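Local coordinates for protein dTDP-4-dehydrorhamnose 3,5-epimerase (Sulfolobus tokodaii, PDB 2B9U) that probably catalyses the epimerization at C3' and C5' of dTDP-4-dehydro-6-deoxy-glucose that yields dTDP-4-dehydro-rhamnose, on the path to dTDP-L-rhamnose, at residues 42-47 with 131-136; 65-70 with 136-141; 72-77 with 107-112; 78-83 with 126-131. All coordinates share one frame; numbering follows the deposited sequence.

Interaction 1: 42-47 with 131-136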
loop_
_atom_site.group_PDB
_atom_site.type_symbol
_atom_site.label_atom_id
_atom_site.label_comp_id
_atom_site.label_asym_id
_atom_site.label_seq_id
_atom_site.Cartn_x
_atom_site.Cartn_y
_atom_site.Cartn_z
ATOM N N PRO A 42 -4.082 14.490 -4.576
ATOM C CA PRO A 42 -4.010 14.925 -3.179
ATOM C C PRO A 42 -3.567 13.832 -2.194
ATOM O O PRO A 42 -3.169 12.737 -2.614
ATOM C CB PRO A 42 -5.450 15.348 -2.885
ATOM C CG PRO A 42 -6.257 14.378 -3.666
ATOM C CD PRO A 42 -5.467 14.158 -4.958
ATOM N N ASN A 43 -3.632 14.138 -0.894
ATOM C CA ASN A 43 -3.167 13.206 0.142
ATOM C C ASN A 43 -4.019 11.942 0.209
ATOM O O ASN A 43 -5.239 11.982 0.058
ATOM C CB ASN A 43 -3.088 13.878 1.529
ATOM C CG ASN A 43 -2.018 14.975 1.612
ATOM O OD1 ASN A 43 -2.040 15.805 2.522
ATOM N ND2 ASN A 43 -1.089 14.980 0.685
ATOM N N VAL A 44 -3.349 10.817 0.412
ATOM C CA VAL A 44 -4.017 9.553 0.679
ATOM C C VAL A 44 -4.588 9.580 2.099
ATOM O O VAL A 44 -3.905 9.976 3.041
ATOM C CB VAL A 44 -3.047 8.348 0.477
ATOM C CG1 VAL A 44 -3.710 7.030 0.878
ATOM C CG2 VAL A 44 -2.575 8.266 -1.007
ATOM N N ILE A 45 -5.846 9.165 2.244
ATOM C CA ILE A 45 -6.519 9.201 3.537
ATOM C C ILE A 45 -6.909 7.813 4.060
ATOM O O ILE A 45 -7.164 7.645 5.257
ATOM C CB ILE A 45 -7.737 10.174 3.528
ATOM C CG1 ILE A 45 -8.705 9.888 2.369
ATOM C CG2 ILE A 45 -7.245 11.622 3.351
ATOM C CD1 ILE A 45 -9.636 8.709 2.543
ATOM N N GLN A 46 -6.928 6.831 3.160
ATOM C CA GLN A 46 -7.339 5.461 3.468
ATOM C C GLN A 46 -6.634 4.545 2.483
ATOM O O GLN A 46 -6.419 4.932 1.349
ATOM C CB GLN A 46 -8.855 5.318 3.300
ATOM C CG GLN A 46 -9.374 3.925 3.490
ATOM C CD GLN A 46 -10.846 3.867 3.781
ATOM O OE1 GLN A 46 -11.456 4.860 4.177
ATOM N NE2 GLN A 46 -11.432 2.684 3.616
ATOM N N THR A 47 -6.228 3.364 2.936
ATOM C CA THR A 47 -5.693 2.336 2.034
ATOM C C THR A 47 -6.453 1.029 2.250
ATOM O O THR A 47 -6.614 0.556 3.387
ATOM C CB THR A 47 -4.156 2.206 2.179
ATOM O OG1 THR A 47 -3.563 3.453 1.816
ATOM C CG2 THR A 47 -3.561 1.111 1.274
ATOM N N PHE A 131 -5.215 3.064 -2.973
ATOM C CA PHE A 131 -4.878 4.248 -2.191
ATOM C C PHE A 131 -5.998 5.246 -2.399
ATOM O O PHE A 131 -6.257 5.669 -3.538
ATOM C CB PHE A 131 -3.531 4.843 -2.588
ATOM C CG PHE A 131 -2.396 3.868 -2.527
ATOM C CD1 PHE A 131 -1.817 3.529 -1.308
ATOM C CD2 PHE A 131 -1.894 3.295 -3.693
ATOM C CE1 PHE A 131 -0.751 2.621 -1.256
ATOM C CE2 PHE A 131 -0.845 2.385 -3.652
ATOM C CZ PHE A 131 -0.268 2.053 -2.429
ATOM N N ILE A 132 -6.688 5.586 -1.312
ATOM C CA ILE A 132 -7.946 6.356 -1.401
ATOM C C ILE A 132 -7.730 7.788 -0.932
ATOM O O ILE A 132 -7.138 8.031 0.138
ATOM C CB ILE A 132 -9.123 5.632 -0.649
ATOM C CG1 ILE A 132 -9.477 4.336 -1.368
ATOM C CG2 ILE A 132 -10.412 6.501 -0.547
ATOM C CD1 ILE A 132 -10.101 3.300 -0.469
ATOM N N THR A 133 -8.162 8.735 -1.764
ATOM C CA THR A 133 -8.013 10.160 -1.470
ATOM C C THR A 133 -9.393 10.774 -1.274
ATOM O O THR A 133 -10.414 10.126 -1.547
ATOM C CB THR A 133 -7.249 10.917 -2.595
ATOM O OG1 THR A 133 -8.095 11.054 -3.742
ATOM C CG2 THR A 133 -5.939 10.183 -2.997
ATOM N N HIS A 134 -9.411 12.005 -0.763
ATOM C CA HIS A 134 -10.621 12.846 -0.607
ATOM C C HIS A 134 -11.470 12.536 0.618
ATOM O O HIS A 134 -11.605 13.378 1.513
ATOM C CB HIS A 134 -11.497 12.853 -1.878
ATOM C CG HIS A 134 -10.904 13.613 -3.017
ATOM N ND1 HIS A 134 -9.811 13.158 -3.723
ATOM C CD2 HIS A 134 -11.258 14.793 -3.588
ATOM C CE1 HIS A 134 -9.517 14.019 -4.683
ATOM N NE2 HIS A 134 -10.376 15.023 -4.619
ATOM N N ASN A 135 -12.035 11.339 0.661
ATOM C CA ASN A 135 -12.958 10.942 1.717
ATOM C C ASN A 135 -12.897 9.468 2.018
ATOM O O ASN A 135 -12.726 8.653 1.117
ATOM C CB ASN A 135 -14.387 11.298 1.334
ATOM C CG ASN A 135 -14.639 12.775 1.418
ATOM O OD1 ASN A 135 -14.528 13.374 2.492
ATOM N ND2 ASN A 135 -14.936 13.384 0.281
ATOM N N GLU A 136 -13.059 9.130 3.291
ATOM C CA GLU A 136 -13.054 7.747 3.722
ATOM C C GLU A 136 -14.293 6.984 3.251
ATOM O O GLU A 136 -15.217 7.558 2.668
ATOM C CB GLU A 136 -12.929 7.676 5.242
ATOM C CG GLU A 136 -11.611 8.205 5.759
ATOM C CD GLU A 136 -11.468 8.079 7.268
ATOM O OE1 GLU A 136 -12.271 7.345 7.910
ATOM O OE2 GLU A 136 -10.547 8.731 7.806
HETATM O O HOH W 1 -7.200 13.642 -0.172
#

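Interaction 2: 65-70 with 136-141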
loop_
_atom_site.group_PDB
_atom_site.type_symbol
_atom_site.label_atom_id
_atom_site.label_comp_id
_atom_site.label_asym_id
_atom_site.label_seq_id
_atom_site.Cartn_x
_atom_site.Cartn_y
_atom_site.Cartn_z
ATOM N N THR A 65 -20.943 12.748 -3.944
ATOM C CA THR A 65 -20.704 14.010 -3.241
ATOM C C THR A 65 -21.621 14.093 -1.992
ATOM O O THR A 65 -22.787 13.715 -2.068
ATOM C CB THR A 65 -20.890 15.175 -4.252
ATOM O OG1 THR A 65 -19.611 15.507 -4.824
ATOM C CG2 THR A 65 -21.509 16.416 -3.632
ATOM N N PRO A 66 -21.106 14.570 -0.836
ATOM C CA PRO A 66 -19.838 15.206 -0.479
ATOM C C PRO A 66 -18.804 14.230 0.084
ATOM O O PRO A 66 -17.927 14.633 0.855
ATOM C CB PRO A 66 -20.266 16.162 0.638
ATOM C CG PRO A 66 -21.327 15.402 1.370
ATOM C CD PRO A 66 -21.983 14.463 0.349
ATOM N N LYS A 67 -18.929 12.960 -0.288
ATOM C CA LYS A 67 -18.024 11.909 0.166
ATOM C C LYS A 67 -17.385 11.195 -1.027
ATOM O O LYS A 67 -17.116 9.993 -0.980
ATOM C CB LYS A 67 -18.773 10.917 1.064
ATOM C CG LYS A 67 -19.215 11.498 2.404
ATOM C CD LYS A 67 -18.061 11.620 3.372
ATOM C CE LYS A 67 -18.490 12.347 4.648
ATOM N NZ LYS A 67 -17.390 12.335 5.686
ATOM N N GLU A 68 -17.146 11.956 -2.087
ATOM C CA GLU A 68 -16.483 11.469 -3.286
ATOM C C GLU A 68 -15.021 11.089 -3.017
ATOM O O GLU A 68 -14.376 11.624 -2.121
ATOM C CB GLU A 68 -16.598 12.506 -4.415
ATOM C CG GLU A 68 -15.733 13.778 -4.269
ATOM C CD GLU A 68 -16.177 14.728 -3.153
ATOM O OE1 GLU A 68 -17.316 14.611 -2.645
ATOM O OE2 GLU A 68 -15.363 15.602 -2.785
ATOM N N GLN A 69 -14.510 10.154 -3.807
ATOM C CA GLN A 69 -13.179 9.619 -3.594
ATOM C C GLN A 69 -12.386 9.593 -4.892
ATOM O O GLN A 69 -12.926 9.284 -5.950
ATOM C CB GLN A 69 -13.266 8.196 -3.018
ATOM C CG GLN A 69 -13.818 8.090 -1.607
ATOM C CD GLN A 69 -14.025 6.649 -1.141
ATOM O OE1 GLN A 69 -13.720 6.310 0.009
ATOM N NE2 GLN A 69 -14.550 5.802 -2.019
ATOM N N GLY A 70 -11.107 9.934 -4.793
ATOM C CA GLY A 70 -10.133 9.569 -5.799
ATOM C C GLY A 70 -9.484 8.261 -5.400
ATOM O O GLY A 70 -9.527 7.883 -4.227
ATOM N N GLU A 136 -13.059 9.130 3.291
ATOM C CA GLU A 136 -13.054 7.747 3.722
ATOM C C GLU A 136 -14.293 6.984 3.251
ATOM O O GLU A 136 -15.217 7.558 2.668
ATOM C CB GLU A 136 -12.929 7.676 5.242
ATOM C CG GLU A 136 -11.611 8.205 5.759
ATOM C CD GLU A 136 -11.468 8.079 7.268
ATOM O OE1 GLU A 136 -12.271 7.345 7.910
ATOM O OE2 GLU A 136 -10.547 8.731 7.806
ATOM N N TYR A 137 -14.259 5.675 3.479
ATOM C CA TYR A 137 -15.411 4.796 3.433
ATOM C C TYR A 137 -16.613 5.462 4.083
ATOM O O TYR A 137 -16.540 5.919 5.234
ATOM C CB TYR A 137 -15.053 3.536 4.199
ATOM C CG TYR A 137 -16.140 2.494 4.358
ATOM C CD1 TYR A 137 -16.870 2.029 3.265
ATOM C CD2 TYR A 137 -16.390 1.926 5.605
ATOM C CE1 TYR A 137 -17.849 1.041 3.425
ATOM C CE2 TYR A 137 -17.356 0.937 5.770
ATOM C CZ TYR A 137 -18.075 0.500 4.681
ATOM O OH TYR A 137 -19.039 -0.457 4.856
ATOM N N SER A 138 -17.702 5.541 3.327
ATOM C CA SER A 138 -18.950 6.130 3.809
ATOM C C SER A 138 -20.121 5.435 3.118
ATOM O O SER A 138 -20.526 5.839 2.022
ATOM C CB SER A 138 -18.981 7.644 3.552
ATOM O OG SER A 138 -20.174 8.234 4.044
ATOM N N PRO A 139 -20.644 4.366 3.747
ATOM C CA PRO A 139 -21.788 3.588 3.246
ATOM C C PRO A 139 -23.031 4.393 2.799
ATOM O O PRO A 139 -23.625 4.042 1.773
ATOM C CB PRO A 139 -22.123 2.667 4.417
ATOM C CG PRO A 139 -20.828 2.494 5.122
ATOM C CD PRO A 139 -20.121 3.809 5.008
ATOM N N PRO A 140 -23.438 5.446 3.555
ATOM C CA PRO A 140 -24.598 6.208 3.069
ATOM C C PRO A 140 -24.422 6.815 1.669
ATOM O O PRO A 140 -25.421 7.035 0.970
ATOM C CB PRO A 140 -24.753 7.319 4.117
ATOM C CG PRO A 140 -24.135 6.748 5.362
ATOM C CD PRO A 140 -22.953 5.982 4.847
ATOM N N HIS A 141 -23.173 7.058 1.268
ATOM C CA HIS A 141 -22.858 7.713 -0.001
ATOM C C HIS A 141 -22.396 6.749 -1.117
ATOM O O HIS A 141 -22.116 7.178 -2.243
ATOM C CB HIS A 141 -21.812 8.805 0.230
ATOM C CG HIS A 141 -22.212 9.808 1.264
ATOM N ND1 HIS A 141 -22.130 9.554 2.616
ATOM C CD2 HIS A 141 -22.696 11.066 1.146
ATOM C CE1 HIS A 141 -22.545 10.616 3.287
ATOM N NE2 HIS A 141 -22.893 11.548 2.417
#

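Interaction 3: 72-77 with 107-112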
loop_
_atom_site.group_PDB
_atom_site.type_symbol
_atom_site.label_atom_id
_atom_site.label_comp_id
_atom_site.label_asym_id
_atom_site.label_seq_id
_atom_site.Cartn_x
_atom_site.Cartn_y
_atom_site.Cartn_z
ATOM N N ILE A 72 -6.032 5.503 -6.340
ATOM C CA ILE A 72 -4.826 5.038 -7.009
ATOM C C ILE A 72 -4.805 3.528 -6.847
ATOM O O ILE A 72 -4.753 3.014 -5.726
ATOM C CB ILE A 72 -3.527 5.636 -6.400
ATOM C CG1 ILE A 72 -3.654 7.149 -6.204
ATOM C CG2 ILE A 72 -2.329 5.289 -7.274
ATOM C CD1 ILE A 72 -2.533 7.744 -5.344
ATOM N N ILE A 73 -4.878 2.828 -7.979
ATOM C CA ILE A 73 -4.987 1.385 -7.999
ATOM C C ILE A 73 -3.630 0.780 -8.350
ATOM O O ILE A 73 -2.997 1.177 -9.331
ATOM C CB ILE A 73 -6.045 0.919 -9.053
ATOM C CG1 ILE A 73 -7.393 1.643 -8.846
ATOM C CG2 ILE A 73 -6.164 -0.608 -9.081
ATOM C CD1 ILE A 73 -8.068 1.490 -7.418
ATOM N N PHE A 74 -3.214 -0.202 -7.557
ATOM C CA PHE A 74 -1.882 -0.790 -7.664
ATOM C C PHE A 74 -2.023 -2.307 -7.471
ATOM O O PHE A 74 -2.816 -2.766 -6.633
ATOM C CB PHE A 74 -0.942 -0.106 -6.641
ATOM C CG PHE A 74 0.434 -0.727 -6.530
ATOM C CD1 PHE A 74 1.287 -0.794 -7.632
ATOM C CD2 PHE A 74 0.882 -1.226 -5.307
ATOM C CE1 PHE A 74 2.565 -1.357 -7.521
ATOM C CE2 PHE A 74 2.156 -1.791 -5.190
ATOM C CZ PHE A 74 2.995 -1.866 -6.300
ATOM N N VAL A 75 -1.300 -3.069 -8.287
ATOM C CA VAL A 75 -1.369 -4.537 -8.321
ATOM C C VAL A 75 -0.003 -5.187 -8.059
ATOM O O VAL A 75 0.735 -5.507 -9.005
ATOM C CB VAL A 75 -1.982 -5.050 -9.667
ATOM C CG1 VAL A 75 -2.183 -6.576 -9.636
ATOM C CG2 VAL A 75 -3.315 -4.323 -9.946
ATOM N N PRO A 76 0.365 -5.341 -6.773
ATOM C CA PRO A 76 1.623 -6.021 -6.421
ATOM C C PRO A 76 1.688 -7.527 -6.738
ATOM O O PRO A 76 2.792 -8.071 -6.801
ATOM C CB PRO A 76 1.764 -5.760 -4.905
ATOM C CG PRO A 76 0.390 -5.465 -4.452
ATOM C CD PRO A 76 -0.323 -4.809 -5.579
ATOM N N LYS A 77 0.544 -8.197 -6.903
ATOM C CA LYS A 77 0.532 -9.605 -7.325
ATOM C C LYS A 77 -0.623 -9.866 -8.294
ATOM O O LYS A 77 -1.717 -9.404 -8.073
ATOM C CB LYS A 77 0.457 -10.551 -6.119
ATOM C CG LYS A 77 0.623 -12.056 -6.452
ATOM C CD LYS A 77 0.713 -12.897 -5.172
ATOM C CE LYS A 77 1.339 -14.294 -5.432
ATOM N NZ LYS A 77 0.445 -15.151 -6.294
ATOM N N HIS A 107 3.964 -3.166 -12.605
ATOM C CA HIS A 107 3.799 -2.342 -11.399
ATOM C C HIS A 107 3.235 -0.953 -11.697
ATOM O O HIS A 107 3.476 -0.009 -10.949
ATOM C CB HIS A 107 5.109 -2.226 -10.596
ATOM C CG HIS A 107 5.550 -3.511 -9.979
ATOM N ND1 HIS A 107 4.905 -4.078 -8.899
ATOM C CD2 HIS A 107 6.552 -4.356 -10.304
ATOM C CE1 HIS A 107 5.496 -5.216 -8.584
ATOM N NE2 HIS A 107 6.494 -5.410 -9.425
ATOM N N TYR A 108 2.488 -0.831 -12.799
ATOM C CA TYR A 108 1.793 0.428 -13.127
ATOM C C TYR A 108 0.582 0.665 -12.229
ATOM O O TYR A 108 -0.013 -0.282 -11.658
ATOM C CB TYR A 108 1.315 0.461 -14.596
ATOM C CG TYR A 108 2.392 0.427 -15.677
ATOM C CD1 TYR A 108 3.708 0.771 -15.406
ATOM C CD2 TYR A 108 2.063 0.083 -16.982
ATOM C CE1 TYR A 108 4.684 0.747 -16.404
ATOM C CE2 TYR A 108 3.026 0.063 -17.988
ATOM C CZ TYR A 108 4.331 0.396 -17.694
ATOM O OH TYR A 108 5.286 0.363 -18.696
ATOM N N MET A 109 0.219 1.942 -12.136
ATOM C CA MET A 109 -0.866 2.415 -11.291
ATOM C C MET A 109 -1.780 3.282 -12.134
ATOM O O MET A 109 -1.332 3.903 -13.084
ATOM C CB MET A 109 -0.310 3.270 -10.145
ATOM C CG MET A 109 0.358 2.489 -9.014
ATOM S SD MET A 109 1.369 3.577 -7.994
ATOM C CE MET A 109 2.872 3.635 -8.983
ATOM N N LEU A 110 -3.052 3.322 -11.764
ATOM C CA LEU A 110 -4.035 4.212 -12.373
ATOM C C LEU A 110 -4.542 5.126 -11.284
ATOM O O LEU A 110 -5.047 4.645 -10.240
ATOM C CB LEU A 110 -5.243 3.417 -12.856
ATOM C CG LEU A 110 -5.730 3.296 -14.291
ATOM C CD1 LEU A 110 -7.248 3.321 -14.242
ATOM C CD2 LEU A 110 -5.190 4.382 -15.214
ATOM N N TRP A 111 -4.434 6.432 -11.531
ATOM C CA TRP A 111 -5.113 7.433 -10.712
ATOM C C TRP A 111 -6.466 7.741 -11.332
ATOM O O TRP A 111 -6.570 8.087 -12.530
ATOM C CB TRP A 111 -4.278 8.695 -10.559
ATOM C CG TRP A 111 -5.089 9.963 -10.258
ATOM C CD1 TRP A 111 -5.329 11.004 -11.117
ATOM C CD2 TRP A 111 -5.745 10.307 -9.021
ATOM N NE1 TRP A 111 -6.091 11.969 -10.497
ATOM C CE2 TRP A 111 -6.371 11.562 -9.216
ATOM C CE3 TRP A 111 -5.879 9.669 -7.775
ATOM C CZ2 TRP A 111 -7.087 12.210 -8.201
ATOM C CZ3 TRP A 111 -6.616 10.315 -6.765
ATOM C CH2 TRP A 111 -7.205 11.569 -6.989
ATOM N N ILE A 112 -7.496 7.582 -10.504
ATOM C CA ILE A 112 -8.888 7.762 -10.884
ATOM C C ILE A 112 -9.517 8.844 -9.974
ATOM O O ILE A 112 -9.861 8.573 -8.814
ATOM C CB ILE A 112 -9.709 6.455 -10.749
ATOM C CG1 ILE A 112 -9.018 5.271 -11.449
ATOM C CG2 ILE A 112 -11.159 6.675 -11.256
ATOM C CD1 ILE A 112 -9.704 3.949 -11.216
HETATM O O HOH W 2 0.641 -2.705 -10.603
#

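Interaction 4: 78-83 with 126-131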
loop_
_atom_site.group_PDB
_atom_site.type_symbol
_atom_site.label_atom_id
_atom_site.label_comp_id
_atom_site.label_asym_id
_atom_site.label_seq_id
_atom_site.Cartn_x
_atom_site.Cartn_y
_atom_site.Cartn_z
ATOM N N GLY A 78 -0.354 -10.590 -9.378
ATOM C CA GLY A 78 -1.374 -10.929 -10.373
ATOM C C GLY A 78 -1.524 -9.911 -11.496
ATOM O O GLY A 78 -0.593 -9.133 -11.796
ATOM N N ARG A 79 -2.717 -9.904 -12.083
ATOM C CA ARG A 79 -3.024 -9.174 -13.310
ATOM C C ARG A 79 -4.491 -8.824 -13.245
ATOM O O ARG A 79 -5.336 -9.712 -13.040
ATOM C CB ARG A 79 -2.849 -10.071 -14.549
ATOM C CG ARG A 79 -1.447 -10.465 -14.960
ATOM C CD ARG A 79 -1.510 -11.349 -16.226
ATOM N NE ARG A 79 -2.052 -10.648 -17.402
ATOM C CZ ARG A 79 -2.771 -11.206 -18.384
ATOM N NH1 ARG A 79 -3.108 -12.494 -18.349
ATOM N NH2 ARG A 79 -3.190 -10.449 -19.400
ATOM N N ILE A 80 -4.816 -7.545 -13.420
ATOM C CA ILE A 80 -6.222 -7.149 -13.506
ATOM C C ILE A 80 -6.478 -6.310 -14.767
ATOM O O ILE A 80 -5.566 -5.662 -15.276
ATOM C CB ILE A 80 -6.703 -6.365 -12.241
ATOM C CG1 ILE A 80 -6.107 -4.941 -12.216
ATOM C CG2 ILE A 80 -6.403 -7.156 -10.970
ATOM C CD1 ILE A 80 -6.750 -4.007 -11.172
ATOM N N LEU A 81 -7.709 -6.344 -15.268
ATOM C CA LEU A 81 -8.140 -5.372 -16.258
ATOM C C LEU A 81 -8.926 -4.348 -15.472
ATOM O O LEU A 81 -10.021 -4.626 -15.017
ATOM C CB LEU A 81 -9.026 -5.996 -17.349
ATOM C CG LEU A 81 -9.589 -5.004 -18.397
ATOM C CD1 LEU A 81 -8.459 -4.304 -19.172
ATOM C CD2 LEU A 81 -10.563 -5.709 -19.350
ATOM N N ASP A 82 -8.346 -3.172 -15.317
ATOM C CA ASP A 82 -8.912 -2.124 -14.508
ATOM C C ASP A 82 -9.679 -1.120 -15.365
ATOM O O ASP A 82 -9.230 -0.760 -16.456
ATOM C CB ASP A 82 -7.795 -1.409 -13.771
ATOM C CG ASP A 82 -8.293 -0.692 -12.573
ATOM O OD1 ASP A 82 -8.885 -1.368 -11.712
ATOM O OD2 ASP A 82 -8.125 0.537 -12.514
ATOM N N VAL A 83 -10.838 -0.684 -14.876
ATOM C CA VAL A 83 -11.719 0.187 -15.656
ATOM C C VAL A 83 -12.206 1.368 -14.808
ATOM O O VAL A 83 -12.476 1.211 -13.610
ATOM C CB VAL A 83 -12.952 -0.589 -16.205
ATOM C CG1 VAL A 83 -13.817 0.305 -17.065
ATOM C CG2 VAL A 83 -12.519 -1.822 -16.990
ATOM N N SER A 126 -5.209 -12.224 -7.899
ATOM C CA SER A 126 -4.596 -10.890 -7.779
ATOM C C SER A 126 -4.796 -10.193 -6.433
ATOM O O SER A 126 -5.883 -10.249 -5.839
ATOM C CB SER A 126 -5.150 -9.940 -8.848
ATOM O OG SER A 126 -4.863 -10.401 -10.142
ATOM N N ILE A 127 -3.741 -9.513 -6.000
ATOM C CA ILE A 127 -3.797 -8.575 -4.887
ATOM C C ILE A 127 -3.821 -7.165 -5.434
ATOM O O ILE A 127 -2.888 -6.717 -6.144
ATOM C CB ILE A 127 -2.595 -8.731 -3.927
ATOM C CG1 ILE A 127 -2.595 -10.127 -3.292
ATOM C CG2 ILE A 127 -2.630 -7.660 -2.832
ATOM C CD1 ILE A 127 -1.232 -10.564 -2.809
ATOM N N VAL A 128 -4.890 -6.468 -5.084
ATOM C CA VAL A 128 -5.066 -5.087 -5.459
ATOM C C VAL A 128 -4.990 -4.243 -4.190
ATOM O O VAL A 128 -5.583 -4.598 -3.158
ATOM C CB VAL A 128 -6.418 -4.905 -6.223
ATOM C CG1 VAL A 128 -6.710 -3.453 -6.559
ATOM C CG2 VAL A 128 -6.402 -5.738 -7.483
ATOM N N ILE A 129 -4.228 -3.159 -4.278
ATOM C CA ILE A 129 -4.149 -2.117 -3.257
ATOM C C ILE A 129 -4.856 -0.884 -3.787
ATOM O O ILE A 129 -4.652 -0.473 -4.938
ATOM C CB ILE A 129 -2.675 -1.746 -2.919
ATOM C CG1 ILE A 129 -1.863 -3.004 -2.607
ATOM C CG2 ILE A 129 -2.602 -0.696 -1.780
ATOM C CD1 ILE A 129 -1.789 -3.422 -1.181
ATOM N N TYR A 130 -5.704 -0.298 -2.947
ATOM C CA TYR A 130 -6.396 0.939 -3.312
ATOM C C TYR A 130 -5.898 2.070 -2.414
ATOM O O TYR A 130 -6.128 2.032 -1.195
ATOM C CB TYR A 130 -7.916 0.786 -3.117
ATOM C CG TYR A 130 -8.580 -0.513 -3.560
ATOM C CD1 TYR A 130 -8.313 -1.730 -2.923
ATOM C CD2 TYR A 130 -9.537 -0.507 -4.579
ATOM C CE1 TYR A 130 -8.965 -2.911 -3.312
ATOM C CE2 TYR A 130 -10.198 -1.681 -4.974
ATOM C CZ TYR A 130 -9.901 -2.877 -4.338
ATOM O OH TYR A 130 -10.551 -4.031 -4.718
ATOM N N PHE A 131 -5.215 3.064 -2.973
ATOM C CA PHE A 131 -4.878 4.248 -2.191
ATOM C C PHE A 131 -5.998 5.246 -2.399
ATOM O O PHE A 131 -6.257 5.669 -3.538
ATOM C CB PHE A 131 -3.531 4.843 -2.588
ATOM C CG PHE A 131 -2.396 3.868 -2.527
ATOM C CD1 PHE A 131 -1.817 3.529 -1.308
ATOM C CD2 PHE A 131 -1.894 3.295 -3.693
ATOM C CE1 PHE A 131 -0.751 2.621 -1.256
ATOM C CE2 PHE A 131 -0.845 2.385 -3.652
ATOM C CZ PHE A 131 -0.268 2.053 -2.429
#

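Interaction 1: 42-47 with 131-136
Gln46 and Ile132 stand side by side on one face of an antiparallel strand pair, their CB atoms 4.0 Å apart and their side chains pointing the same way. On the other face Thr47 likewise lies alongside Phe131, with its OG1 3.6 Å from Phe131 CD1 and its CG2 near CD1 and CE1 of the same ring. The pairing includes a classic beta bulge: Ile45 and Gln46 both face Ile132, whose carbonyl O accepts a nearly straight bond from Ile45 N at 2.7 Å and a longer one from Gln46 N at 3.3 Å. Ile45 has CG1 between its backbone N and carbonyl carbon (chi1 52°), which carries CD1 to within 3.9 Å of Ile132 CG2 and on to the backbone between Asn135 and Glu136. The extended Gln46 crosses Glu136 at about a right angle, OE1 lying 3.3 Å from Glu136 CA; its NE2 bonds Asn48 OD1 and its OE1 accepts from Tyr137 N. Glu136 OE2 is bonded to Glu34 N of the second subunit. Backbone bonds thus fix the bulge, aliphatic groups pack round Ile132, and the Thr47 hydroxyl, beside an aromatic ring, is buried without a polar partner in the model.

Interaction 2: 65-70 with 136-141
Lys67 lays its aliphatic chain over one face of the His141 imidazole. Its CG stands 3.4 Å from the ring centroid and only 6° off the ring normal, a clear CH-pi contact. The first torsion, with CG anti to the carbonyl carbon (chi1 -68°), sets CG over the ring; the bend at chi2 (-76°) then turns CD aside, before the chain runs straight to its end. CD therefore passes along Ser138, 4.0 Å from Ser138 OG, and the ammonium group is led away from the ring, leaving Lys67 NZ 6.3 Å from His141 ND1. The ring's rotation is fixed by Ser138, whose OG shares a 2.8 Å hydrogen bond with His141 ND1. His141 N in turn bonds to Ser138 O, closing the short 3-10 turn on which the imidazole sits. Pro66, which follows a cis peptide bond, adds its CD at 3.6 Å from His141 CD2, the two side chains crossing at about a right angle. Nearby, Tyr137, predicted to stack on the thymidine ring of the substrate, has Pro139 CD over the centre of one ring face. The contact joins two surface loops, one leading from strand 57-63 to strand 70-75 and the other from strand 126-133 to strand 142-144. Gln63, at the end of strand 57-63, ties them together by hydrogen bonds to Lys67 O, Glu136 O and Ser138 N.

Interaction 3: 72-77 with 107-112
Strands 70-75 and 109-112 are antiparallel neighbours in the larger sheet of the flattened, jelly-roll-like barrel of this cupin enzyme. Ile73 and Leu110 form a hydrogen-bonded pair: Ile73 N reaches Leu110 O at 2.9 Å, while Leu110 N meets Ile73 O at 3.2 Å. On one face Ile72 CG1 touches the edge of the Trp111 ring at CE3, 3.7 Å away, and its CG2 rests on Met109 CB. Phe74, with CG anti to the backbone N (chi1 173°), swings its ring toward Met109 and His107. Met109 CG lies 3.7 Å from Phe74 CD1, and its SD stands obliquely 5.1 Å from the ring centroid, a Met-aromatic contact. Phe74 CE1 lies at the edge of the His107 ring, 3.8 Å from His107 ND1. A leucine in place of Phe74 would probably leave the Met109 sulfur without its aromatic partner and open a gap beside His107. Apolar and sulfur-aromatic packing thus dominates this buried face, and His107 ND1 has no polar partner in the model.

Interaction 4: 78-83 with 126-131
Ser126 OG accepts a hydrogen bond from Arg79 N at 2.9 Å, the N-H bent to 143°, and so pins the start of strand 79-86 to the start of strand 126-133. The hydroxyl is anti to the carbonyl carbon of Ser126 (chi1 -61°), which turns it across toward the other strand. Beside it Gly78 CA approaches Ser126 OG at 3.5 Å, leaving no room for a side chain. Next along, Ile80 CG2 packs against both Ser126 CB, 3.7 Å away, and Val128 CG2, 3.8 Å away; Ile80 and Val128 cross at about a right angle. In the second shell Ser126 OG is also hydrogen-bonded to Glu124 O, which fixes its rotation. With an alanine here, the hydroxyl bridge between Arg79 N and Glu124 O would probably be lost. Gly78 is tied to Glu104, the Arg79 guanidinium forms a salt bridge with Glu101, and Phe120 of strand 116-122 packs on both Ile80 and Val128. The axes of segments 79-83 and 126-131 lie 52° apart and 7.3 Å at closest approach. The strands belong to different sheets, whose inner side chains meet here as in a cupin-type jelly-roll barrel.

How the interactions relate
Interactions 1, 3 and 4 all draw on the larger antiparallel sheet: strand 126-133 pairs with strand 44-52 in interaction 1 and with strand 70-75, whose other neighbour 109-112 makes interaction 3. Interaction 4 joins that sheet to strand 79-86 of the five-stranded one, its centre only about 6 Å from that of interaction 3. Interaction 2 lies at the surface, about 11 Å from interaction 1 and about 20 Å from interaction 3, centre to centre. Interactions 1 and 2 share Glu136, and Gln46 OE1 accepts a hydrogen bond from Tyr137 N. Along the chain interactions 3 and 4 cross, nested inside the loop closed by interaction 1. Strand 126-133 thus connects the barrel core to the predicted thymidine-stacking tyrosine.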